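Local coordinates for interpain A (Prevotella intermedia, PDB 3BB7), which probably hydrolyses peptide bonds as a cysteine protease of peptidase family C10, caught here in zymogen form as propeptide plus catalytic domain with an engineered active site, at residues 98-103 against 184-189; 154-159 against 190-195; 297-302 against 309-314. The protein carries 1 engineered substitution. All blocks are in the same frame, centred on the assembly; numbering follows the deposited sequence.

Contact 1: residues 98-103 against 184-189; sequences MPYNKL and TLMLHC
The tight end of this contact lies where Y100 rests on M186. The carbonyl O of Y100 sits 3.3 Å from M186 CB and 3.5 Å from its CG, so main chain presses directly on the root of the methionine. M186 then bends at chi2 (-75°), which brings its methyl back to the tyrosine: CE is 3.7 Å from Y100 CD2 and approaches the ring obliquely, the two side chains running side by side in the same direction. Y100 is offered from a type I turn, P99 to K102, that follows a cis peptide bond at P99. Towards solvent the fit slackens. L103, itself exposed, crosses T184 with CD1 3.6 Å from OG1, a van der Waals touch because CD1 is a methyl carbon; the hydroxyl is hydrogen-bonded to N180 O, one turn back. L103 CB and L187 CD2 are 4.3 Å apart. The M186 side chain is about 9 Å from that of A116, the engineered alanine at the predicted nucleophile position. Helix 176-192 carries the turn on one flank, while M186 also reaches T119 and A122 of helix 116-128 and L187 meets I152 of strand 150-154.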
ATOM      1  N   MET A  98     -13.110 -11.123  -2.812  1.00 12.90           N
ATOM      2  CA  MET A  98     -13.193 -11.940  -4.031  1.00 14.22           C
ATOM      3  C   MET A  98     -12.856 -11.142  -5.291  1.00 13.49           C
ATOM      4  O   MET A  98     -13.249  -9.988  -5.401  1.00 14.97           O
ATOM      5  CB  MET A  98     -14.559 -12.635  -4.144  1.00 15.67           C
ATOM      6  CG  MET A  98     -14.697 -13.754  -3.128  1.00 18.35           C
ATOM      7  SD  MET A  98     -13.658 -15.204  -3.482  1.00 21.18           S
ATOM      8  CE  MET A  98     -14.399 -15.780  -5.023  1.00 23.80           C
ATOM      9  N   PRO A  99     -12.141 -11.752  -6.240  1.00 13.27           N
ATOM     10  CA  PRO A  99     -11.619 -13.117  -6.249  1.00 12.55           C
ATOM     11  C   PRO A  99     -10.204 -13.263  -5.686  1.00 10.73           C
ATOM     12  O   PRO A  99      -9.645 -14.376  -5.699  1.00 10.96           O
ATOM     13  CB  PRO A  99     -11.587 -13.451  -7.739  1.00 12.27           C
ATOM     14  CG  PRO A  99     -11.244 -12.098  -8.373  1.00 13.53           C
ATOM     15  CD  PRO A  99     -11.886 -11.055  -7.517  1.00 13.98           C
ATOM     16  N   TYR A 100      -9.623 -12.162  -5.205  1.00 10.25           N
ATOM     17  CA  TYR A 100      -8.247 -12.170  -4.706  1.00 10.31           C
ATOM     18  C   TYR A 100      -8.030 -13.213  -3.635  1.00 10.56           C
ATOM     19  O   TYR A 100      -6.934 -13.790  -3.559  1.00 10.41           O
ATOM     20  CB  TYR A 100      -7.906 -10.784  -4.164  1.00  9.88           C
ATOM     21  CG  TYR A 100      -8.267  -9.683  -5.165  1.00 10.11           C
ATOM     22  CD1 TYR A 100      -9.370  -8.834  -4.954  1.00 11.64           C
ATOM     23  CD2 TYR A 100      -7.534  -9.525  -6.361  1.00 10.36           C
ATOM     24  CE1 TYR A 100      -9.718  -7.840  -5.911  1.00 10.08           C
ATOM     25  CE2 TYR A 100      -7.868  -8.530  -7.282  1.00 10.81           C
ATOM     26  CZ  TYR A 100      -8.966  -7.719  -7.064  1.00  9.23           C
ATOM     27  OH  TYR A 100      -9.214  -6.756  -8.016  1.00 11.58           O
ATOM     28  N   ASN A 101      -9.063 -13.420  -2.800  1.00 10.41           N
ATOM     29  CA  ASN A 101      -8.968 -14.363  -1.680  1.00 10.56           C
ATOM     30  C   ASN A 101      -9.576 -15.732  -1.968  1.00 11.02           C
ATOM     31  O   ASN A 101      -9.807 -16.506  -1.024  1.00 10.98           O
ATOM     32  CB  ASN A 101      -9.624 -13.764  -0.419  1.00 10.62           C
ATOM     33  CG  ASN A 101     -11.152 -13.618  -0.560  1.00 11.13           C
ATOM     34  OD1 ASN A 101     -11.677 -13.698  -1.670  1.00 12.14           O
ATOM     35  ND2 ASN A 101     -11.862 -13.420   0.574  1.00 10.69           N
ATOM     36  N   LYS A 102      -9.837 -16.045  -3.236  1.00 12.34           N
ATOM     37  CA  LYS A 102     -10.547 -17.291  -3.633  1.00 13.02           C
ATOM     38  C   LYS A 102      -9.931 -18.550  -3.057  1.00 11.79           C
ATOM     39  O   LYS A 102     -10.642 -19.525  -2.755  1.00 12.82           O
ATOM     40  CB  LYS A 102     -10.576 -17.398  -5.190  1.00 14.19           C
ATOM     41  CG  LYS A 102     -11.281 -18.595  -5.818  1.00 16.08           C
ATOM     42  CD  LYS A 102     -11.403 -18.395  -7.334  1.00 16.96           C
ATOM     43  CE  LYS A 102     -11.676 -19.715  -7.989  1.00 20.88           C
ATOM     44  NZ  LYS A 102     -11.924 -19.554  -9.443  1.00 25.94           N
ATOM     45  N   LEU A 103      -8.605 -18.570  -2.945  1.00 11.09           N
ATOM     46  CA  LEU A 103      -7.936 -19.796  -2.523  1.00 12.22           C
ATOM     47  C   LEU A 103      -7.763 -19.935  -1.002  1.00 12.57           C
ATOM     48  O   LEU A 103      -7.214 -20.945  -0.535  1.00 13.66           O
ATOM     49  CB  LEU A 103      -6.583 -19.931  -3.218  1.00 13.16           C
ATOM     50  CG  LEU A 103      -6.679 -20.012  -4.734  1.00 14.30           C
ATOM     51  CD1 LEU A 103      -5.305 -20.056  -5.380  1.00 17.12           C
ATOM     52  CD2 LEU A 103      -7.508 -21.221  -5.193  1.00 16.81           C
ATOM     53  N   THR A 184      -3.787 -17.041  -6.836  1.00 10.12           N
ATOM     54  CA  THR A 184      -2.559 -17.776  -6.544  1.00 10.67           C
ATOM     55  C   THR A 184      -1.479 -16.804  -6.079  1.00 10.55           C
ATOM     56  O   THR A 184      -0.827 -17.055  -5.068  1.00 10.06           O
ATOM     57  CB  THR A 184      -2.105 -18.536  -7.795  1.00 10.45           C
ATOM     58  OG1 THR A 184      -3.111 -19.508  -8.140  1.00 12.06           O
ATOM     59  CG2 THR A 184      -0.773 -19.216  -7.548  1.00 12.18           C
ATOM     60  N   LEU A 185      -1.294 -15.705  -6.822  1.00 10.14           N
ATOM     61  CA  LEU A 185      -0.298 -14.705  -6.470  1.00 10.17           C
ATOM     62  C   LEU A 185      -0.570 -14.093  -5.080  1.00  9.44           C
ATOM     63  O   LEU A 185       0.343 -13.963  -4.257  1.00 10.58           O
ATOM     64  CB  LEU A 185      -0.238 -13.625  -7.561  1.00  9.92           C
ATOM     65  CG  LEU A 185       0.760 -12.484  -7.328  1.00 10.58           C
ATOM     66  CD1 LEU A 185       2.224 -13.034  -7.285  1.00 12.09           C
ATOM     67  CD2 LEU A 185       0.635 -11.423  -8.394  1.00 11.47           C
ATOM     68  N   MET A 186      -1.835 -13.760  -4.801  1.00  9.61           N
ATOM     69  CA  MET A 186      -2.223 -13.198  -3.492  1.00  9.55           C
ATOM     70  C   MET A 186      -1.905 -14.165  -2.360  1.00  9.62           C
ATOM     71  O   MET A 186      -1.329 -13.770  -1.358  1.00  9.76           O
ATOM     72  CB  MET A 186      -3.724 -12.919  -3.474  1.00 10.03           C
ATOM     73  CG  MET A 186      -4.145 -11.738  -4.310  1.00 11.21           C
ATOM     74  SD  MET A 186      -3.718 -10.183  -3.499  1.00 11.95           S
ATOM     75  CE  MET A 186      -4.255  -9.016  -4.747  1.00 12.58           C
ATOM     76  N   LEU A 187      -2.266 -15.445  -2.549  1.00  9.58           N
ATOM     77  CA  LEU A 187      -2.027 -16.448  -1.518  1.00 10.62           C
ATOM     78  C   LEU A 187      -0.519 -16.580  -1.288  1.00 10.21           C
ATOM     79  O   LEU A 187      -0.044 -16.565  -0.161  1.00 10.41           O
ATOM     80  CB  LEU A 187      -2.622 -17.776  -1.961  1.00 11.49           C
ATOM     81  CG  LEU A 187      -2.068 -19.041  -1.303  1.00 15.33           C
ATOM     82  CD1 LEU A 187      -2.615 -19.061   0.048  1.00 17.57           C
ATOM     83  CD2 LEU A 187      -2.487 -20.271  -2.085  1.00 17.53           C
ATOM     84  N   HIS A 188       0.245 -16.646  -2.370  1.00  9.78           N
ATOM     85  CA  HIS A 188       1.688 -16.836  -2.232  1.00  9.25           C
ATOM     86  C   HIS A 188       2.349 -15.638  -1.569  1.00  9.28           C
ATOM     87  O   HIS A 188       3.231 -15.812  -0.709  1.00  9.48           O
ATOM     88  CB  HIS A 188       2.288 -17.135  -3.588  1.00  9.02           C
ATOM     89  CG  HIS A 188       1.985 -18.515  -4.069  1.00  9.41           C
ATOM     90  ND1 HIS A 188       2.853 -19.214  -4.880  1.00 11.76           N
ATOM     91  CD2 HIS A 188       0.941 -19.348  -3.811  1.00 11.21           C
ATOM     92  CE1 HIS A 188       2.335 -20.407  -5.142  1.00 12.85           C
ATOM     93  NE2 HIS A 188       1.192 -20.524  -4.485  1.00 13.30           N
ATOM     94  N   CYS A 189       1.889 -14.432  -1.910  1.00  9.20           N
ATOM     95  CA  CYS A 189       2.452 -13.223  -1.262  1.00  9.52           C
ATOM     96  C   CYS A 189       2.150 -13.226   0.223  1.00 10.33           C
ATOM     97  O   CYS A 189       3.013 -12.801   1.028  1.00 11.55           O
ATOM     98  CB  CYS A 189       1.917 -11.953  -1.908  1.00  9.47           C
ATOM     99  SG  CYS A 189       2.591 -11.675  -3.568  1.00 11.39           S
TER

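Contact 2: residues 154-159 against 190-195; sequences ADFGNT and GVASEM
F156 meets helix 176-192 with the far end of its ring. CZ lies 3.8 Å from the backbone N of A192, which sits at the ring edge near its plane, and A192 CB is 3.9 Å from F156 CZ. V191 comes in at a different angle: its CG1 stands 4.1 Å from F156 CZ, oblique to the ring. That branch is anti to the backbone N (chi1 170°) and also touches the methyl of A154, with CG1 and A154 CB 4.0 Å apart. A154 CB in turn lies 3.7 Å above one face of the F156 ring, towards its rim, so phenyl, alanine methyl and valine branch pack as a buried apolar group of three. The helix ends just here, in a Schellman motif. E194, with positive phi, is the C-prime residue; M195 N bonds back to G190 O and E194 N to V191 O, while S193 N reaches the same G190 carbonyl from the opposite face of its plane. F156 therefore packs against the last helical turn, and the loop carrying it follows strand 150-154 of the two-stranded sheet. Behind the ring the loop braces itself. N158 ND2 gives a nearly straight bond (167°) to D155 OD2, 2.8 Å long, on the syn lone pair of the carboxylate, and T159 OG1 donates to D155 O at 2.7 Å from above the carbonyl plane. Beyond the two segments, Y218 stacks on F156 and F219 meets it edge-to-face. V191 also packs on H138 of strand 138-142, whose NE2 is hydrogen-bonded to E194 OE2.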
ATOM      1  N   ALA A 154       1.838 -22.708   0.223  1.00 10.23           N
ATOM      2  CA  ALA A 154       2.211 -22.263  -1.102  1.00 11.17           C
ATOM      3  C   ALA A 154       3.424 -23.068  -1.576  1.00 11.04           C
ATOM      4  O   ALA A 154       4.438 -23.156  -0.860  1.00 11.15           O
ATOM      5  CB  ALA A 154       2.571 -20.804  -1.028  1.00 11.31           C
ATOM      6  N   ASP A 155       3.319 -23.665  -2.758  1.00 12.07           N
ATOM      7  CA  ASP A 155       4.463 -24.343  -3.379  1.00 12.53           C
ATOM      8  C   ASP A 155       5.038 -23.413  -4.429  1.00 11.54           C
ATOM      9  O   ASP A 155       4.744 -23.519  -5.632  1.00 12.75           O
ATOM     10  CB  ASP A 155       4.012 -25.661  -4.007  1.00 13.02           C
ATOM     11  CG  ASP A 155       5.166 -26.432  -4.618  1.00 17.39           C
ATOM     12  OD1 ASP A 155       6.327 -25.930  -4.558  1.00 19.47           O
ATOM     13  OD2 ASP A 155       4.895 -27.533  -5.178  1.00 20.12           O
ATOM     14  N   PHE A 156       5.838 -22.447  -3.970  1.00 10.46           N
ATOM     15  CA  PHE A 156       6.392 -21.426  -4.869  1.00 10.75           C
ATOM     16  C   PHE A 156       7.229 -22.052  -5.990  1.00 10.21           C
ATOM     17  O   PHE A 156       7.176 -21.615  -7.164  1.00 10.09           O
ATOM     18  CB  PHE A 156       7.257 -20.401  -4.112  1.00  9.78           C
ATOM     19  CG  PHE A 156       6.619 -19.813  -2.873  1.00  8.81           C
ATOM     20  CD1 PHE A 156       5.905 -18.615  -2.923  1.00 10.54           C
ATOM     21  CD2 PHE A 156       6.830 -20.405  -1.629  1.00  8.70           C
ATOM     22  CE1 PHE A 156       5.388 -18.040  -1.781  1.00 10.87           C
ATOM     23  CE2 PHE A 156       6.263 -19.860  -0.455  1.00 10.55           C
ATOM     24  CZ  PHE A 156       5.546 -18.674  -0.538  1.00  9.63           C
ATOM     25  N   GLY A 157       8.054 -23.045  -5.626  1.00 10.10           N
ATOM     26  CA  GLY A 157       9.038 -23.580  -6.582  1.00 11.62           C
ATOM     27  C   GLY A 157       8.383 -24.305  -7.746  1.00 11.47           C
ATOM     28  O   GLY A 157       8.981 -24.414  -8.828  1.00 12.93           O
ATOM     29  N   ASN A 158       7.154 -24.795  -7.570  1.00 10.99           N
ATOM     30  CA  ASN A 158       6.446 -25.448  -8.673  1.00 12.27           C
ATOM     31  C   ASN A 158       5.365 -24.587  -9.306  1.00 12.64           C
ATOM     32  O   ASN A 158       4.560 -25.082 -10.111  1.00 14.44           O
ATOM     33  CB  ASN A 158       5.893 -26.793  -8.226  1.00 12.53           C
ATOM     34  CG  ASN A 158       6.978 -27.819  -8.012  1.00 11.54           C
ATOM     35  OD1 ASN A 158       7.785 -28.064  -8.899  1.00 16.02           O
ATOM     36  ND2 ASN A 158       7.018 -28.400  -6.824  1.00 13.33           N
ATOM     37  N   THR A 159       5.363 -23.289  -8.992  1.00 11.78           N
ATOM     38  CA  THR A 159       4.337 -22.414  -9.511  1.00 12.34           C
ATOM     39  C   THR A 159       4.914 -21.479 -10.560  1.00 12.65           C
ATOM     40  O   THR A 159       5.859 -20.732 -10.274  1.00 13.15           O
ATOM     41  CB  THR A 159       3.680 -21.595  -8.381  1.00 12.01           C
ATOM     42  OG1 THR A 159       3.016 -22.498  -7.509  1.00 13.24           O
ATOM     43  CG2 THR A 159       2.636 -20.616  -8.935  1.00 12.17           C
ATOM     44  N   GLY A 190       0.941 -13.663   0.600  1.00  8.40           N
ATOM     45  CA  GLY A 190       0.616 -13.746   2.039  1.00 10.17           C
ATOM     46  C   GLY A 190       1.465 -14.786   2.765  1.00  9.49           C
ATOM     47  O   GLY A 190       2.050 -14.508   3.833  1.00 10.16           O
ATOM     48  N   VAL A 191       1.502 -16.015   2.245  1.00  9.43           N
ATOM     49  CA  VAL A 191       2.270 -17.080   2.909  1.00 10.08           C
ATOM     50  C   VAL A 191       3.752 -16.669   3.024  1.00  9.31           C
ATOM     51  O   VAL A 191       4.388 -16.853   4.066  1.00  9.18           O
ATOM     52  CB  VAL A 191       2.112 -18.405   2.158  1.00  9.74           C
ATOM     53  CG1 VAL A 191       3.102 -19.449   2.694  1.00 10.54           C
ATOM     54  CG2 VAL A 191       0.646 -18.886   2.282  1.00 11.22           C
ATOM     55  N   ALA A 192       4.306 -16.100   1.954  1.00  8.77           N
ATOM     56  CA  ALA A 192       5.706 -15.609   1.971  1.00 10.33           C
ATOM     57  C   ALA A 192       5.956 -14.560   3.055  1.00  9.91           C
ATOM     58  O   ALA A 192       7.073 -14.476   3.588  1.00 11.92           O
ATOM     59  CB  ALA A 192       6.087 -15.049   0.643  1.00 10.24           C
ATOM     60  N   SER A 193       4.920 -13.794   3.402  1.00  9.32           N
ATOM     61  CA  SER A 193       5.020 -12.714   4.370  1.00 10.49           C
ATOM     62  C   SER A 193       4.643 -13.146   5.763  1.00  9.72           C
ATOM     63  O   SER A 193       4.514 -12.299   6.659  1.00 10.45           O
ATOM     64  CB  SER A 193       4.137 -11.555   3.928  1.00 10.70           C
ATOM     65  OG  SER A 193       4.605 -11.027   2.681  1.00 12.78           O
ATOM     66  N   GLU A 194       4.486 -14.466   5.968  1.00  9.69           N
ATOM     67  CA  GLU A 194       4.054 -15.008   7.283  1.00 10.95           C
ATOM     68  C   GLU A 194       2.737 -14.386   7.757  1.00  9.65           C
ATOM     69  O   GLU A 194       2.562 -14.059   8.947  1.00 10.72           O
ATOM     70  CB  GLU A 194       5.140 -14.836   8.337  1.00 10.94           C
ATOM     71  CG  GLU A 194       5.085 -15.817   9.494  1.00 14.78           C
ATOM     72  CD  GLU A 194       5.310 -17.267   9.082  1.00 17.20           C
ATOM     73  OE1 GLU A 194       4.957 -18.158   9.896  1.00 21.76           O
ATOM     74  OE2 GLU A 194       5.830 -17.506   7.972  1.00 15.89           O
ATOM     75  N   MET A 195       1.792 -14.253   6.830  1.00  8.56           N
ATOM     76  CA  MET A 195       0.511 -13.628   7.120  1.00  8.30           C
ATOM     77  C   MET A 195      -0.208 -14.294   8.295  1.00  9.13           C
ATOM     78  O   MET A 195      -0.218 -15.531   8.406  1.00 10.59           O
ATOM     79  CB  MET A 195      -0.389 -13.712   5.879  1.00  9.13           C
ATOM     80  CG  MET A 195      -1.658 -12.831   5.886  1.00  9.57           C
ATOM     81  SD  MET A 195      -1.330 -11.048   6.004  1.00 10.74           S
ATOM     82  CE  MET A 195      -0.622 -10.724   4.383  1.00 10.97           C
TER

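Contact 3: residues 297-302 against 309-314; sequences DLLNPG and AEQDMV
Q311 reaches L299 by a simple path: CG is anti to the carbonyl carbon (chi1 -67°), the chain runs extended beyond it, and a chi3 of 77° turns the terminal amide well out of the plane of that chain. NE2 is thereby presented to the main-chain carbonyl of L299, 2.8 Å from its O, in a bond with an N-H...O angle of 157°. The oxygen lies close to the plane of the glutamine amide, whereas the donor is tilted somewhat from the plane of the L299 carbonyl. Q311 NE2 is also 3.5 Å from L299 CB, so the amide leans on the base of the leucine side chain as well as on its backbone. Further along, P301 and G302 run past A309 with no hydrogen bond across the segments; P301 CA and G302 N are each 4.2 Å from A309 N. Both sides are shaped by inverse gamma turns, centred on L299 and on E310, each closed by a weak backbone bond: N300 N to L298 O and Q311 N to A309 O. The contact draws together the two ends of the loop leading from strand 292-294 to strand 312-315, the latter lying between strands 251-255 and 225-228 in the large antiparallel sheet. The buried amide of Q311 is gripped from several directions. Its OE1 accepts from Y253 OH and R229 NH1, while NE2 also donates to T308 O, and together these partners fix its rotation. The Q311 side chain is about 6 Å from that of H267, the predicted proton acceptor, whose NE2 is hydrogen-bonded to OE1 of the adjacent E310. W53 of helix 49-68 packs on L299, E310 and Q311.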
ATOM      1  N   ASP A 297       5.514  13.459   2.937  1.00 10.95           N
ATOM      2  CA  ASP A 297       6.696  14.144   3.470  1.00 12.86           C
ATOM      3  C   ASP A 297       6.490  14.656   4.892  1.00 12.77           C
ATOM      4  O   ASP A 297       7.363  14.517   5.755  1.00 14.17           O
ATOM      5  CB  ASP A 297       7.172  15.278   2.541  1.00 12.54           C
ATOM      6  CG  ASP A 297       6.069  16.257   2.140  1.00 13.53           C
ATOM      7  OD1 ASP A 297       4.888  16.128   2.545  1.00 13.71           O
ATOM      8  OD2 ASP A 297       6.403  17.207   1.388  1.00 15.12           O
ATOM      9  N   LEU A 298       5.304  15.185   5.151  1.00 12.13           N
ATOM     10  CA  LEU A 298       4.993  15.764   6.458  1.00 13.28           C
ATOM     11  C   LEU A 298       4.670  14.726   7.537  1.00 13.22           C
ATOM     12  O   LEU A 298       4.396  15.102   8.686  1.00 13.78           O
ATOM     13  CB  LEU A 298       3.849  16.770   6.322  1.00 13.52           C
ATOM     14  CG  LEU A 298       2.671  16.471   5.402  1.00 15.14           C
ATOM     15  CD1 LEU A 298       2.000  15.150   5.673  1.00 15.92           C
ATOM     16  CD2 LEU A 298       1.639  17.614   5.485  1.00 14.76           C
ATOM     17  N   LEU A 299       4.710  13.435   7.203  1.00 12.47           N
ATOM     18  CA  LEU A 299       4.403  12.395   8.224  1.00 12.08           C
ATOM     19  C   LEU A 299       5.664  11.988   9.014  1.00 11.94           C
ATOM     20  O   LEU A 299       6.074  10.825   8.987  1.00 12.34           O
ATOM     21  CB  LEU A 299       3.709  11.160   7.603  1.00 12.11           C
ATOM     22  CG  LEU A 299       2.392  11.479   6.868  1.00 10.97           C
ATOM     23  CD1 LEU A 299       1.828  10.219   6.286  1.00 12.32           C
ATOM     24  CD2 LEU A 299       1.394  12.133   7.792  1.00 11.67           C
ATOM     25  N   ASN A 300       6.286  12.947   9.710  1.00 12.13           N
ATOM     26  CA  ASN A 300       7.486  12.615  10.506  1.00 13.63           C
ATOM     27  C   ASN A 300       7.077  11.646  11.620  1.00 14.44           C
ATOM     28  O   ASN A 300       6.058  11.853  12.263  1.00 14.01           O
ATOM     29  CB  ASN A 300       8.072  13.896  11.127  1.00 14.25           C
ATOM     30  CG  ASN A 300       9.338  13.644  11.927  1.00 17.14           C
ATOM     31  OD1 ASN A 300      10.435  13.512  11.374  1.00 23.15           O
ATOM     32  ND2 ASN A 300       9.187  13.546  13.229  1.00 18.27           N
ATOM     33  N   PRO A 301       7.829  10.561  11.809  1.00 15.04           N
ATOM     34  CA  PRO A 301       7.542   9.604  12.877  1.00 17.14           C
ATOM     35  C   PRO A 301       7.499  10.275  14.239  1.00 19.95           C
ATOM     36  O   PRO A 301       8.341  11.126  14.530  1.00 21.33           O
ATOM     37  CB  PRO A 301       8.733   8.623  12.782  1.00 16.84           C
ATOM     38  CG  PRO A 301       9.104   8.666  11.382  1.00 16.14           C
ATOM     39  CD  PRO A 301       8.922  10.098  10.945  1.00 15.31           C
ATOM     40  N   GLY A 302       6.517   9.918  15.060  1.00 21.99           N
ATOM     41  CA  GLY A 302       6.489  10.398  16.469  1.00 25.47           C
ATOM     42  C   GLY A 302       7.120   9.381  17.407  1.00 27.17           C
ATOM     43  O   GLY A 302       8.059   8.665  17.008  1.00 27.95           O
ATOM     44  N   ALA A 309       4.647   6.605  13.325  1.00 17.72           N
ATOM     45  CA  ALA A 309       5.748   5.689  13.526  1.00 18.71           C
ATOM     46  C   ALA A 309       5.553   4.443  12.658  1.00 18.18           C
ATOM     47  O   ALA A 309       6.506   3.730  12.352  1.00 20.08           O
ATOM     48  CB  ALA A 309       5.825   5.314  14.993  1.00 19.55           C
ATOM     49  N   GLU A 310       4.314   4.198  12.241  1.00 16.60           N
ATOM     50  CA  GLU A 310       3.958   2.985  11.476  1.00 17.19           C
ATOM     51  C   GLU A 310       4.220   3.174   9.981  1.00 15.78           C
ATOM     52  O   GLU A 310       3.292   3.106   9.146  1.00 16.43           O
ATOM     53  CB  GLU A 310       2.497   2.618  11.768  1.00 16.83           C
ATOM     54  CG  GLU A 310       2.225   2.489  13.283  1.00 19.55           C
ATOM     55  CD  GLU A 310       0.756   2.435  13.629  1.00 24.81           C
ATOM     56  OE1 GLU A 310      -0.096   2.629  12.729  1.00 24.62           O
ATOM     57  OE2 GLU A 310       0.448   2.208  14.833  1.00 27.02           O
ATOM     58  N   GLN A 311       5.495   3.381   9.641  1.00 15.76           N
ATOM     59  CA  GLN A 311       5.887   3.604   8.244  1.00 13.78           C
ATOM     60  C   GLN A 311       7.157   2.852   7.931  1.00 13.89           C
ATOM     61  O   GLN A 311       8.243   3.225   8.382  1.00 15.19           O
ATOM     62  CB  GLN A 311       6.108   5.086   7.948  1.00 13.72           C
ATOM     63  CG  GLN A 311       4.853   5.929   8.008  1.00 14.13           C
ATOM     64  CD  GLN A 311       5.162   7.377   7.708  1.00 12.79           C
ATOM     65  OE1 GLN A 311       5.364   7.761   6.540  1.00 13.26           O
ATOM     66  NE2 GLN A 311       5.193   8.199   8.749  1.00 13.66           N
ATOM     67  N   ASP A 312       6.975   1.761   7.203  1.00 13.86           N
ATOM     68  CA  ASP A 312       8.044   0.895   6.766  1.00 14.69           C
ATOM     69  C   ASP A 312       7.956   0.836   5.251  1.00 14.36           C
ATOM     70  O   ASP A 312       6.885   1.077   4.673  1.00 14.94           O
ATOM     71  CB  ASP A 312       7.840  -0.533   7.291  1.00 16.09           C
ATOM     72  CG  ASP A 312       7.619  -0.594   8.790  1.00 20.05           C
ATOM     73  OD1 ASP A 312       6.748  -1.385   9.230  1.00 24.37           O
ATOM     74  OD2 ASP A 312       8.295   0.150   9.528  1.00 21.17           O
ATOM     75  N   MET A 313       9.059   0.517   4.590  1.00 12.33           N
ATOM     76  CA  MET A 313       8.989   0.249   3.158  1.00 13.58           C
ATOM     77  C   MET A 313       9.783  -0.993   2.853  1.00 13.05           C
ATOM     78  O   MET A 313      10.758  -1.323   3.545  1.00 12.95           O
ATOM     79  CB  MET A 313       9.438   1.455   2.310  1.00 16.61           C
ATOM     80  CG  MET A 313      10.906   1.624   2.090  1.00 19.38           C
ATOM     81  SD  MET A 313      11.437   2.748   0.737  1.00 15.14           S
ATOM     82  CE  MET A 313      10.862   4.317   1.391  1.00 15.68           C
ATOM     83  N   VAL A 314       9.402  -1.661   1.776  1.00 12.46           N
ATOM     84  CA  VAL A 314      10.236  -2.725   1.232  1.00 13.45           C
ATOM     85  C   VAL A 314      10.733  -2.181  -0.083  1.00 14.17           C
ATOM     86  O   VAL A 314       9.911  -1.864  -0.976  1.00 16.16           O
ATOM     87  CB  VAL A 314       9.484  -4.047   1.039  1.00 14.20           C
ATOM     88  CG1 VAL A 314      10.420  -5.050   0.396  1.00 15.31           C
ATOM     89  CG2 VAL A 314       8.978  -4.564   2.368  1.00 14.05           C
TER

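In the fold
The chain first lays down four strands and helix 49-68, then enters the region of contact 1, which closes the long excursion from 98-103 to helix 176-192. Contact 2 opens within that excursion, after strand 150-154, and closes just beyond it at the end of the same helix, so the two cross. They also touch, H188 packing against A154, F156 and T159, and their centres are about 11 Å apart; together they tie helix 176-192 to an earlier loop and to the end of the two-stranded sheet. Contact 3 follows in series, its centre about 28 Å from those of the other two, closing a short loop into the large antiparallel sheet.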